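Local coordinates for protein L-Ala-D/L-Glu Epimerase (Escherichia coli, PDB 1JPD) that belongs to the enolase superfamily, joining an N-terminal domain of the mandelate racemase and muconate lactonizing enzyme type to a TIM-barrel-like domain, at residues 7-12 / 33-38; 281-286 / 309-314; 1-6 / 37-42. All coordinates share one frame; numbering follows the deposited sequence.

How the interactions relate
Interactions 1 and 3 are successive parts of one strand pairing in the N-terminal domain: they share L37 and E38 of strand 29-39. Interaction 1 is the regular, partly buried portion, with a valine-rich face toward helices and a mixed polar and aromatic face behind it. Interaction 3 lies farthest out, toward the surface, where ladder bonding weakens and the E39 carboxylate, itself buried, bonds R5 and a histidine of the tag. Interaction 2 belongs to the barrel-type domain and, partly buried at the domain interface, joins a helix start to a loop through a carboxylate. It touches interaction 1 through the salt bridge of R284 with E12, which links the domains.

Interaction 1 (7-12 / 33-38); sequences VKVFEE and VVVELE
V7, V9 and F10 of strand 6-15 face L37, V35 and V34 of strand 29-39 in the antiparallel ladder that begins the three-stranded sheet of the N-terminal domain. The segments run at 158° to each other, their axes 4.8 Å apart. K8 and E36 form one hydrogen-bonded pair, F10 and V34 the next, each joined by two backbone bonds; the first pair has K8 N to E36 O at 3.0 Å and E36 N to K8 O at 2.8 Å. Between and beside them, the non-hydrogen-bonded pairs bring alpha carbons close to carbonyls, as where V9 CA approaches V34 O.

V7, V9, V33, V35 and L37 make one face apolar, with E11 at its end. V7 and L37 lie alongside each other with CG2 and CD2 3.7 Å apart, and V9 CG2 meets V35 CG2 at 3.9 Å in the same side-by-side manner. On the other face, F10 has its CG placed between the backbone N and the carbonyl carbon (chi1 53°), which carries the ring across the strand gap onto V34. V34 CB sits over the ring face, displaced toward the rim, in a CH-pi contact 3.9 Å from the ring centroid, while V34 CG1 reaches F10 CZ at 3.6 Å. K8 and E36 extend side by side from this face, but K8 NZ stays 4.1 Å from E36 OE1, beyond a salt bridge; that carboxylate is paired with K43. E12 crosses V34 at a slant, its OE1 near V34 CG2, and that oxygen is itself held by W14 and R284.

Strand 29-39 is central, with strand 42-48 on its far edge. V9 and V35 pack on helix 58-66, V35 and L37 on helix 89-104, and V7 on helix 69-73, covering much of the valine-rich face.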
ATOM      1  N   VAL A   7      26.560  -4.550   4.643  1.00 55.22           N
ATOM      2  CA  VAL A   7      25.243  -4.883   4.114  1.00 52.76           C
ATOM      3  C   VAL A   7      24.939  -6.371   4.135  1.00 56.90           C
ATOM      4  O   VAL A   7      25.770  -7.195   3.756  1.00 61.41           O
ATOM      5  CB  VAL A   7      25.089  -4.386   2.652  1.00 51.81           C
ATOM      6  CG1 VAL A   7      23.719  -4.757   2.111  1.00 50.37           C
ATOM      7  CG2 VAL A   7      25.290  -2.883   2.588  1.00 50.06           C
ATOM      8  N   LYS A   8      23.737  -6.709   4.590  1.00 58.00           N
ATOM      9  CA  LYS A   8      23.290  -8.094   4.632  1.00 53.83           C
ATOM     10  C   LYS A   8      21.958  -8.139   3.901  1.00 52.84           C
ATOM     11  O   LYS A   8      21.039  -7.371   4.209  1.00 52.87           O
ATOM     12  CB  LYS A   8      23.105  -8.573   6.074  1.00 55.42           C
ATOM     13  CG  LYS A   8      24.397  -8.796   6.849  1.00 56.84           C
ATOM     14  CD  LYS A   8      24.100  -9.094   8.315  1.00 61.40           C
ATOM     15  CE  LYS A   8      25.366  -9.129   9.159  1.00 62.65           C
ATOM     16  NZ  LYS A   8      25.046  -9.167  10.618  1.00 70.80           N
ATOM     17  N   VAL A   9      21.866  -9.026   2.917  1.00 45.54           N
ATOM     18  CA  VAL A   9      20.655  -9.172   2.136  1.00 43.42           C
ATOM     19  C   VAL A   9      20.177 -10.602   2.238  1.00 42.81           C
ATOM     20  O   VAL A   9      20.935 -11.535   1.981  1.00 45.74           O
ATOM     21  CB  VAL A   9      20.914  -8.823   0.655  1.00 45.93           C
ATOM     22  CG1 VAL A   9      19.675  -9.093  -0.183  1.00 45.43           C
ATOM     23  CG2 VAL A   9      21.304  -7.359   0.539  1.00 49.14           C
ATOM     24  N   PHE A  10      18.928 -10.785   2.639  1.00 43.72           N
ATOM     25  CA  PHE A  10      18.388 -12.132   2.738  1.00 48.29           C
ATOM     26  C   PHE A  10      16.904 -12.197   2.403  1.00 48.00           C
ATOM     27  O   PHE A  10      16.141 -11.255   2.628  1.00 51.30           O
ATOM     28  CB  PHE A  10      18.683 -12.750   4.116  1.00 46.29           C
ATOM     29  CG  PHE A  10      18.261 -11.902   5.280  1.00 47.73           C
ATOM     30  CD1 PHE A  10      17.063 -12.148   5.938  1.00 47.88           C
ATOM     31  CD2 PHE A  10      19.077 -10.874   5.742  1.00 49.63           C
ATOM     32  CE1 PHE A  10      16.684 -11.387   7.038  1.00 45.06           C
ATOM     33  CE2 PHE A  10      18.704 -10.104   6.845  1.00 46.09           C
ATOM     34  CZ  PHE A  10      17.507 -10.365   7.492  1.00 44.76           C
ATOM     35  N   GLU A  11      16.519 -13.335   1.850  1.00 44.21           N
ATOM     36  CA  GLU A  11      15.168 -13.585   1.400  1.00 44.56           C
ATOM     37  C   GLU A  11      14.337 -14.349   2.429  1.00 42.37           C
ATOM     38  O   GLU A  11      14.843 -15.252   3.083  1.00 43.60           O
ATOM     39  CB  GLU A  11      15.284 -14.341   0.072  1.00 48.61           C
ATOM     40  CG  GLU A  11      14.064 -15.039  -0.454  1.00 53.18           C
ATOM     41  CD  GLU A  11      14.359 -15.723  -1.774  1.00 56.75           C
ATOM     42  OE1 GLU A  11      15.478 -16.256  -1.922  1.00 53.56           O
ATOM     43  OE2 GLU A  11      13.480 -15.737  -2.661  1.00 59.74           O
ATOM     44  N   GLU A  12      13.065 -13.974   2.569  1.00 37.55           N
ATOM     45  CA  GLU A  12      12.160 -14.627   3.514  1.00 33.64           C
ATOM     46  C   GLU A  12      10.765 -14.914   2.951  1.00 33.67           C
ATOM     47  O   GLU A  12      10.067 -14.006   2.504  1.00 37.61           O
ATOM     48  CB  GLU A  12      11.992 -13.771   4.773  1.00 32.86           C
ATOM     49  CG  GLU A  12      13.244 -13.576   5.592  1.00 35.72           C
ATOM     50  CD  GLU A  12      12.985 -12.813   6.881  1.00 42.69           C
ATOM     51  OE1 GLU A  12      11.969 -12.073   6.955  1.00 37.31           O
ATOM     52  OE2 GLU A  12      13.809 -12.945   7.819  1.00 40.44           O
ATOM     53  N   VAL A  33      12.071  -9.502   0.761  1.00 31.50           N
ATOM     54  CA  VAL A  33      13.518  -9.414   0.763  1.00 34.33           C
ATOM     55  C   VAL A  33      13.911  -8.405   1.838  1.00 36.79           C
ATOM     56  O   VAL A  33      13.402  -7.278   1.870  1.00 40.60           O
ATOM     57  CB  VAL A  33      14.059  -8.949  -0.602  1.00 31.74           C
ATOM     58  CG1 VAL A  33      15.542  -8.676  -0.492  1.00 30.89           C
ATOM     59  CG2 VAL A  33      13.800 -10.015  -1.657  1.00 31.20           C
ATOM     60  N   VAL A  34      14.812  -8.813   2.723  1.00 36.37           N
ATOM     61  CA  VAL A  34      15.247  -7.937   3.799  1.00 37.80           C
ATOM     62  C   VAL A  34      16.669  -7.433   3.593  1.00 37.82           C
ATOM     63  O   VAL A  34      17.533  -8.160   3.097  1.00 39.79           O
ATOM     64  CB  VAL A  34      15.198  -8.655   5.166  1.00 37.47           C
ATOM     65  CG1 VAL A  34      15.508  -7.663   6.274  1.00 38.85           C
ATOM     66  CG2 VAL A  34      13.845  -9.299   5.381  1.00 34.35           C
ATOM     67  N   VAL A  35      16.899  -6.184   3.978  1.00 35.28           N
ATOM     68  CA  VAL A  35      18.219  -5.586   3.882  1.00 41.96           C
ATOM     69  C   VAL A  35      18.591  -4.964   5.216  1.00 45.16           C
ATOM     70  O   VAL A  35      17.914  -4.058   5.710  1.00 45.55           O
ATOM     71  CB  VAL A  35      18.288  -4.493   2.811  1.00 43.07           C
ATOM     72  CG1 VAL A  35      19.610  -3.725   2.944  1.00 40.78           C
ATOM     73  CG2 VAL A  35      18.172  -5.123   1.428  1.00 43.39           C
ATOM     74  N   GLU A  36      19.676  -5.455   5.795  1.00 49.37           N
ATOM     75  CA  GLU A  36      20.149  -4.949   7.071  1.00 51.24           C
ATOM     76  C   GLU A  36      21.438  -4.157   6.867  1.00 49.57           C
ATOM     77  O   GLU A  36      22.411  -4.674   6.322  1.00 47.78           O
ATOM     78  CB  GLU A  36      20.377  -6.122   8.021  1.00 54.17           C
ATOM     79  CG  GLU A  36      20.942  -5.747   9.371  1.00 64.54           C
ATOM     80  CD  GLU A  36      20.813  -6.873  10.381  1.00 69.45           C
ATOM     81  OE1 GLU A  36      21.674  -6.958  11.281  1.00 74.71           O
ATOM     82  OE2 GLU A  36      19.844  -7.665  10.286  1.00 70.64           O
ATOM     83  N   LEU A  37      21.425  -2.895   7.285  1.00 51.65           N
ATOM     84  CA  LEU A  37      22.590  -2.015   7.166  1.00 59.17           C
ATOM     85  C   LEU A  37      23.215  -1.821   8.544  1.00 62.53           C
ATOM     86  O   LEU A  37      22.513  -1.833   9.553  1.00 64.23           O
ATOM     87  CB  LEU A  37      22.180  -0.649   6.598  1.00 55.82           C
ATOM     88  CG  LEU A  37      21.517  -0.610   5.219  1.00 53.92           C
ATOM     89  CD1 LEU A  37      21.174   0.821   4.865  1.00 51.35           C
ATOM     90  CD2 LEU A  37      22.443  -1.203   4.179  1.00 52.37           C
ATOM     91  N   GLU A  38      24.530  -1.640   8.588  1.00 67.12           N
ATOM     92  CA  GLU A  38      25.216  -1.458   9.863  1.00 71.73           C
ATOM     93  C   GLU A  38      26.244  -0.330   9.857  1.00 72.66           C
ATOM     94  O   GLU A  38      27.332  -0.470   9.300  1.00 75.57           O
ATOM     95  CB  GLU A  38      25.901  -2.758  10.274  1.00 71.69           C
ATOM     96  CG  GLU A  38      26.632  -2.691  11.603  1.00 75.73           C
ATOM     97  CD  GLU A  38      26.009  -3.587  12.653  1.00 76.78           C
ATOM     98  OE1 GLU A  38      25.744  -4.769  12.344  1.00 77.90           O
ATOM     99  OE2 GLU A  38      25.791  -3.118  13.790  1.00 79.01           O
TER

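Interaction 2 (281-286 / 309-314)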
ATOM      1  N   CYS A 281       3.145  -8.314   3.672  1.00 38.08           N
ATOM      2  CA  CYS A 281       4.430  -8.014   4.293  1.00 41.23           C
ATOM      3  C   CYS A 281       4.413  -8.248   5.800  1.00 37.60           C
ATOM      4  O   CYS A 281       3.395  -8.650   6.356  1.00 41.97           O
ATOM      5  CB  CYS A 281       4.761  -6.542   4.027  1.00 41.64           C
ATOM      6  SG  CYS A 281       3.471  -5.408   4.680  1.00 40.37           S
ATOM      7  N   THR A 282       5.545  -7.998   6.455  1.00 34.21           N
ATOM      8  CA  THR A 282       5.624  -8.139   7.909  1.00 34.47           C
ATOM      9  C   THR A 282       5.454  -6.731   8.467  1.00 36.32           C
ATOM     10  O   THR A 282       5.423  -5.757   7.699  1.00 32.48           O
ATOM     11  CB  THR A 282       6.987  -8.678   8.390  1.00 32.17           C
ATOM     12  OG1 THR A 282       7.973  -7.646   8.284  1.00 34.21           O
ATOM     13  CG2 THR A 282       7.414  -9.876   7.565  1.00 34.94           C
ATOM     14  N   SER A 283       5.355  -6.616   9.790  1.00 35.92           N
ATOM     15  CA  SER A 283       5.181  -5.308  10.412  1.00 34.29           C
ATOM     16  C   SER A 283       6.261  -4.315   9.997  1.00 35.42           C
ATOM     17  O   SER A 283       6.025  -3.106   9.979  1.00 38.18           O
ATOM     18  CB  SER A 283       5.159  -5.436  11.933  1.00 33.00           C
ATOM     19  OG  SER A 283       4.003  -6.132  12.362  1.00 34.81           O
ATOM     20  N   ARG A 284       7.440  -4.825   9.648  1.00 35.09           N
ATOM     21  CA  ARG A 284       8.545  -3.965   9.245  1.00 34.54           C
ATOM     22  C   ARG A 284       8.163  -3.017   8.120  1.00 34.07           C
ATOM     23  O   ARG A 284       8.533  -1.847   8.137  1.00 39.42           O
ATOM     24  CB  ARG A 284       9.753  -4.809   8.820  1.00 35.62           C
ATOM     25  CG  ARG A 284      10.562  -5.383   9.990  1.00 33.72           C
ATOM     26  CD  ARG A 284      11.751  -6.201   9.503  1.00 33.10           C
ATOM     27  NE  ARG A 284      11.307  -7.255   8.597  1.00 36.68           N
ATOM     28  CZ  ARG A 284      11.835  -8.471   8.537  1.00 34.45           C
ATOM     29  NH1 ARG A 284      12.846  -8.798   9.331  1.00 31.92           N
ATOM     30  NH2 ARG A 284      11.327  -9.370   7.704  1.00 34.98           N
ATOM     31  N   ALA A 285       7.408  -3.516   7.149  1.00 37.76           N
ATOM     32  CA  ALA A 285       7.001  -2.692   6.015  1.00 39.20           C
ATOM     33  C   ALA A 285       5.917  -1.682   6.374  1.00 37.09           C
ATOM     34  O   ALA A 285       5.895  -0.580   5.832  1.00 34.05           O
ATOM     35  CB  ALA A 285       6.536  -3.576   4.856  1.00 39.14           C
ATOM     36  N   ILE A 286       5.016  -2.051   7.279  1.00 36.25           N
ATOM     37  CA  ILE A 286       3.959  -1.133   7.675  1.00 35.11           C
ATOM     38  C   ILE A 286       4.594   0.025   8.446  1.00 39.44           C
ATOM     39  O   ILE A 286       4.337   1.194   8.144  1.00 36.79           O
ATOM     40  CB  ILE A 286       2.899  -1.834   8.552  1.00 34.14           C
ATOM     41  CG1 ILE A 286       2.347  -3.057   7.822  1.00 35.83           C
ATOM     42  CG2 ILE A 286       1.751  -0.886   8.834  1.00 35.48           C
ATOM     43  CD1 ILE A 286       1.763  -2.732   6.443  1.00 36.14           C
ATOM     44  N   VAL A 309       2.159 -15.979  10.870  1.00 46.09           N
ATOM     45  CA  VAL A 309       2.945 -15.403  11.949  1.00 46.13           C
ATOM     46  C   VAL A 309       3.568 -14.131  11.407  1.00 47.49           C
ATOM     47  O   VAL A 309       3.591 -13.910  10.196  1.00 49.62           O
ATOM     48  CB  VAL A 309       4.062 -16.355  12.422  1.00 46.47           C
ATOM     49  CG1 VAL A 309       3.456 -17.529  13.185  1.00 45.69           C
ATOM     50  CG2 VAL A 309       4.860 -16.855  11.226  1.00 48.23           C
ATOM     51  N   ASP A 310       4.068 -13.299  12.310  1.00 46.20           N
ATOM     52  CA  ASP A 310       4.678 -12.027  11.944  1.00 43.13           C
ATOM     53  C   ASP A 310       6.032 -11.937  12.646  1.00 46.11           C
ATOM     54  O   ASP A 310       6.442 -12.861  13.356  1.00 44.67           O
ATOM     55  CB  ASP A 310       3.763 -10.883  12.405  1.00 38.04           C
ATOM     56  CG  ASP A 310       4.153  -9.527  11.828  1.00 39.57           C
ATOM     57  OD1 ASP A 310       5.187  -9.410  11.133  1.00 37.17           O
ATOM     58  OD2 ASP A 310       3.412  -8.557  12.081  1.00 39.64           O
ATOM     59  N   VAL A 311       6.731 -10.831  12.441  1.00 47.71           N
ATOM     60  CA  VAL A 311       8.011 -10.644  13.092  1.00 47.92           C
ATOM     61  C   VAL A 311       7.745 -10.515  14.584  1.00 54.00           C
ATOM     62  O   VAL A 311       6.596 -10.491  15.022  1.00 54.23           O
ATOM     63  CB  VAL A 311       8.719  -9.384  12.581  1.00 43.19           C
ATOM     64  CG1 VAL A 311       9.224  -9.617  11.177  1.00 37.09           C
ATOM     65  CG2 VAL A 311       7.766  -8.202  12.616  1.00 41.86           C
ATOM     66  N   GLU A 312       8.812 -10.436  15.362  1.00 61.31           N
ATOM     67  CA  GLU A 312       8.694 -10.326  16.803  1.00 62.90           C
ATOM     68  C   GLU A 312       9.654  -9.220  17.227  1.00 61.80           C
ATOM     69  O   GLU A 312      10.857  -9.343  17.036  1.00 66.66           O
ATOM     70  CB  GLU A 312       9.103 -11.659  17.428  1.00 66.30           C
ATOM     71  CG  GLU A 312       8.486 -11.976  18.776  1.00 73.46           C
ATOM     72  CD  GLU A 312       8.985 -13.307  19.325  1.00 76.37           C
ATOM     73  OE1 GLU A 312      10.208 -13.433  19.573  1.00 72.84           O
ATOM     74  OE2 GLU A 312       8.155 -14.229  19.501  1.00 77.75           O
ATOM     75  N   PRO A 313       9.136  -8.110  17.778  1.00 63.39           N
ATOM     76  CA  PRO A 313       7.730  -7.792  18.049  1.00 59.72           C
ATOM     77  C   PRO A 313       6.991  -7.347  16.790  1.00 55.40           C
ATOM     78  O   PRO A 313       7.601  -6.914  15.811  1.00 53.78           O
ATOM     79  CB  PRO A 313       7.838  -6.664  19.059  1.00 60.16           C
ATOM     80  CG  PRO A 313       8.994  -5.889  18.513  1.00 58.82           C
ATOM     81  CD  PRO A 313      10.000  -6.994  18.205  1.00 62.68           C
ATOM     82  N   ALA A 314       5.671  -7.437  16.841  1.00 50.35           N
ATOM     83  CA  ALA A 314       4.838  -7.059  15.720  1.00 48.21           C
ATOM     84  C   ALA A 314       3.905  -5.930  16.108  1.00 51.68           C
ATOM     85  O   ALA A 314       3.744  -5.625  17.289  1.00 53.92           O
ATOM     86  CB  ALA A 314       4.030  -8.252  15.263  1.00 52.06           C
TER
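The carboxylate of D310 meets the first residue after the N-cap, S283, with both of its oxygens. OD1 accepts from S283 N at 3.1 Å, using the lone pair on the side of the other oxygen, in a fairly straight bond (164° at the hydrogen). OD2 accepts from S283 OG at 2.5 Å, with the hydroxyl again on the syn side but 24° out of the carboxylate plane. One side chain thus holds the backbone and the hydroxyl of the same residue, which fixes the rotation of the acid about its last bond. D310 reaches this place with CG anti to its backbone N (chi1 -168°), and OD1 also turns back to V311 N, a bond modelled so short that its length is doubtful.

Beside this polar pair lies V311, whose two methyls divide the helix start between them. The V311 and T282 side chains cross at about a right angle, V311 CG1 lying 3.7 Å from T282 CB; the same methyl sits 3.9 Å from R284 CZ, above the centre of one guanidinium face. V311 CG2 points to S283 CB at 3.9 Å. A314 CB closes against S283 OG, which further accepts from L315 N.

T282 is the N-cap of helix 283-289: its OG1 accepts from R284 N at 3.2 Å and is hydrogen-bonded to E47 as well. R284 forms a salt bridge to that same glutamate, and W14 touches T282, R284 and V311, so the N-terminal domain backs the contact. The negative charge of D310 would probably interact favourably with the helix dipole. The T282 hydroxyl supplies a classical side-chain N-cap, and D310 adds a tertiary carboxylate on the next amide, tying the helix after barrel strand 273-276 to the 309-314 loop at the domain interface.

Interaction 3 (1-6 / 37-42). Residues 1, 2, 3 of segment 1-6 come from a tag, linker or insertion.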
ATOM      1  N   GLY A   1      33.773   6.958   3.320  1.00 99.21           N
ATOM      2  CA  GLY A   1      34.706   7.730   4.195  1.00101.81           C
ATOM      3  C   GLY A   1      34.202   7.943   5.615  1.00103.31           C
ATOM      4  O   GLY A   1      34.485   7.141   6.509  1.00101.46           O
ATOM      5  N   SER A   2      33.453   9.027   5.818  1.00104.13           N
ATOM      6  CA  SER A   2      32.904   9.378   7.131  1.00103.87           C
ATOM      7  C   SER A   2      31.811   8.414   7.617  1.00103.35           C
ATOM      8  O   SER A   2      31.475   8.392   8.805  1.00102.66           O
ATOM      9  CB  SER A   2      32.353  10.811   7.094  1.00102.66           C
ATOM     10  OG  SER A   2      31.837  11.206   8.354  1.00101.63           O
ATOM     11  N   HIS A   3      31.263   7.619   6.697  1.00100.37           N
ATOM     12  CA  HIS A   3      30.210   6.659   7.028  1.00 94.47           C
ATOM     13  C   HIS A   3      30.420   5.318   6.318  1.00 91.52           C
ATOM     14  O   HIS A   3      29.957   5.137   5.194  1.00 92.76           O
ATOM     15  CB  HIS A   3      28.837   7.216   6.625  1.00 93.79           C
ATOM     16  CG  HIS A   3      28.495   8.528   7.265  1.00 93.96           C
ATOM     17  ND1 HIS A   3      28.220   8.656   8.609  1.00 94.95           N
ATOM     18  CD2 HIS A   3      28.374   9.768   6.737  1.00 94.30           C
ATOM     19  CE1 HIS A   3      27.943   9.917   8.882  1.00 95.34           C
ATOM     20  NE2 HIS A   3      28.029  10.614   7.763  1.00 95.29           N
ATOM     21  N   MET A   4      31.116   4.385   6.964  1.00 87.09           N
ATOM     22  CA  MET A   4      31.347   3.063   6.377  1.00 82.10           C
ATOM     23  C   MET A   4      30.273   2.092   6.890  1.00 76.66           C
ATOM     24  O   MET A   4      29.934   2.109   8.072  1.00 73.33           O
ATOM     25  CB  MET A   4      32.746   2.556   6.744  1.00 85.84           C
ATOM     26  CG  MET A   4      33.889   3.318   6.076  1.00 87.89           C
ATOM     27  SD  MET A   4      33.849   3.215   4.266  1.00 91.34           S
ATOM     28  CE  MET A   4      34.570   1.571   3.977  1.00 87.73           C
ATOM     29  N   ARG A   5      29.742   1.247   6.008  1.00 70.70           N
ATOM     30  CA  ARG A   5      28.680   0.317   6.399  1.00 65.67           C
ATOM     31  C   ARG A   5      28.836  -1.119   5.895  1.00 64.04           C
ATOM     32  O   ARG A   5      29.559  -1.384   4.938  1.00 63.88           O
ATOM     33  CB  ARG A   5      27.332   0.838   5.897  1.00 66.31           C
ATOM     34  CG  ARG A   5      27.002   2.283   6.239  1.00 63.88           C
ATOM     35  CD  ARG A   5      25.930   2.797   5.290  1.00 60.68           C
ATOM     36  NE  ARG A   5      25.497   4.162   5.577  1.00 58.41           N
ATOM     37  CZ  ARG A   5      24.935   4.961   4.674  1.00 56.32           C
ATOM     38  NH1 ARG A   5      24.750   4.524   3.434  1.00 52.16           N
ATOM     39  NH2 ARG A   5      24.557   6.191   5.006  1.00 54.35           N
ATOM     40  N   THR A   6      28.129  -2.035   6.548  1.00 62.96           N
ATOM     41  CA  THR A   6      28.123  -3.446   6.165  1.00 63.66           C
ATOM     42  C   THR A   6      26.692  -3.769   5.708  1.00 60.18           C
ATOM     43  O   THR A   6      25.721  -3.304   6.311  1.00 60.27           O
ATOM     44  CB  THR A   6      28.520  -4.362   7.353  1.00 66.49           C
ATOM     45  OG1 THR A   6      27.600  -4.183   8.438  1.00 68.69           O
ATOM     46  CG2 THR A   6      29.929  -4.030   7.829  1.00 66.28           C
ATOM     47  N   LEU A  37      21.425  -2.895   7.285  1.00 51.65           N
ATOM     48  CA  LEU A  37      22.590  -2.015   7.166  1.00 59.17           C
ATOM     49  C   LEU A  37      23.215  -1.821   8.544  1.00 62.53           C
ATOM     50  O   LEU A  37      22.513  -1.833   9.553  1.00 64.23           O
ATOM     51  CB  LEU A  37      22.180  -0.649   6.598  1.00 55.82           C
ATOM     52  CG  LEU A  37      21.517  -0.610   5.219  1.00 53.92           C
ATOM     53  CD1 LEU A  37      21.174   0.821   4.865  1.00 51.35           C
ATOM     54  CD2 LEU A  37      22.443  -1.203   4.179  1.00 52.37           C
ATOM     55  N   GLU A  38      24.530  -1.640   8.588  1.00 67.12           N
ATOM     56  CA  GLU A  38      25.216  -1.458   9.863  1.00 71.73           C
ATOM     57  C   GLU A  38      26.244  -0.330   9.857  1.00 72.66           C
ATOM     58  O   GLU A  38      27.332  -0.470   9.300  1.00 75.57           O
ATOM     59  CB  GLU A  38      25.901  -2.758  10.274  1.00 71.69           C
ATOM     60  CG  GLU A  38      26.632  -2.691  11.603  1.00 75.73           C
ATOM     61  CD  GLU A  38      26.009  -3.587  12.653  1.00 76.78           C
ATOM     62  OE1 GLU A  38      25.744  -4.769  12.344  1.00 77.90           O
ATOM     63  OE2 GLU A  38      25.791  -3.118  13.790  1.00 79.01           O
ATOM     64  N   GLU A  39      25.879   0.782  10.486  1.00 74.75           N
ATOM     65  CA  GLU A  39      26.737   1.957  10.595  1.00 78.41           C
ATOM     66  C   GLU A  39      27.350   1.909  11.990  1.00 80.59           C
ATOM     67  O   GLU A  39      27.099   2.770  12.839  1.00 82.65           O
ATOM     68  CB  GLU A  39      25.909   3.234  10.422  1.00 81.87           C
ATOM     69  CG  GLU A  39      26.692   4.533  10.581  1.00 82.78           C
ATOM     70  CD  GLU A  39      27.046   5.178   9.254  1.00 84.10           C
ATOM     71  OE1 GLU A  39      27.770   6.199   9.255  1.00 85.96           O
ATOM     72  OE2 GLU A  39      26.596   4.670   8.205  1.00 84.36           O
ATOM     73  N   GLU A  40      28.146   0.866  12.202  1.00 83.21           N
ATOM     74  CA  GLU A  40      28.834   0.600  13.459  1.00 81.87           C
ATOM     75  C   GLU A  40      27.935   0.584  14.697  1.00 79.03           C
ATOM     76  O   GLU A  40      27.642   1.625  15.293  1.00 75.60           O
ATOM     77  CB  GLU A  40      29.986   1.592  13.658  1.00 87.22           C
ATOM     78  CG  GLU A  40      29.563   3.032  13.882  1.00 91.67           C
ATOM     79  CD  GLU A  40      30.722   4.005  13.821  1.00 95.37           C
ATOM     80  OE1 GLU A  40      31.567   3.993  14.747  1.00 96.20           O
ATOM     81  OE2 GLU A  40      30.788   4.781  12.840  1.00 96.19           O
ATOM     82  N   GLY A  41      27.504  -0.614  15.078  1.00 76.87           N
ATOM     83  CA  GLY A  41      26.668  -0.763  16.252  1.00 74.77           C
ATOM     84  C   GLY A  41      25.216  -0.553  15.942  1.00 72.63           C
ATOM     85  O   GLY A  41      24.365  -1.324  16.373  1.00 77.07           O
ATOM     86  N   ILE A  42      24.934   0.492  15.178  1.00 69.87           N
ATOM     87  CA  ILE A  42      23.564   0.793  14.815  1.00 70.92           C
ATOM     88  C   ILE A  42      23.173   0.026  13.562  1.00 69.85           C
ATOM     89  O   ILE A  42      23.893   0.048  12.567  1.00 72.58           O
ATOM     90  CB  ILE A  42      23.383   2.297  14.556  1.00 71.79           C
ATOM     91  CG1 ILE A  42      24.071   3.099  15.664  1.00 73.76           C
ATOM     92  CG2 ILE A  42      21.895   2.650  14.499  1.00 73.08           C
ATOM     93  CD1 ILE A  42      23.571   2.792  17.063  1.00 71.55           C
TER
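T6 and E38 form an antiparallel hydrogen-bonded pair with alpha carbons 5.1 Å apart, but the ladder is slack here: T6 N reaches E38 O at 3.3 Å, and the return bond from E38 N to T6 O, at 3.1 Å, is weak. R5 CA adds a CA-H...O contact to the same E38 carbonyl, while L37 CA does likewise to T6 O.

Past this pair the side chain of E39 takes over. The E39 chain leaves its backbone opposite the amide nitrogen (chi1 177°) and then bends at chi2 (101°), swinging its carboxylate toward the incoming chain, and each oxygen finds a different partner. OE2 receives R5 NE at 2.9 Å in a salt bridge; it lies at the edge of the guanidinium, close to its plane, and is met nearly in line with its own C-O bond, although the two flat groups are turned 57° apart. OE1 accepts from ND1 of H3, a residue of the tag, at 2.6 Å. This second bond is bent, and OE1 stands somewhat out of the imidazole plane. R105 is a further, long and weak ion-pair partner of OE1.

R5 is extended from CG to NE, and its NH1 carries on to the carbonyl of L76, so the guanidinium links E39 with that residue; L98 packs against R5 and L101 against E39, both from helix 89-104. The contact lies at the end of the three-stranded beta meander where the turn through E40 and G41 joins strand 29-39 to strand 42-48 and strand 6-15 begins.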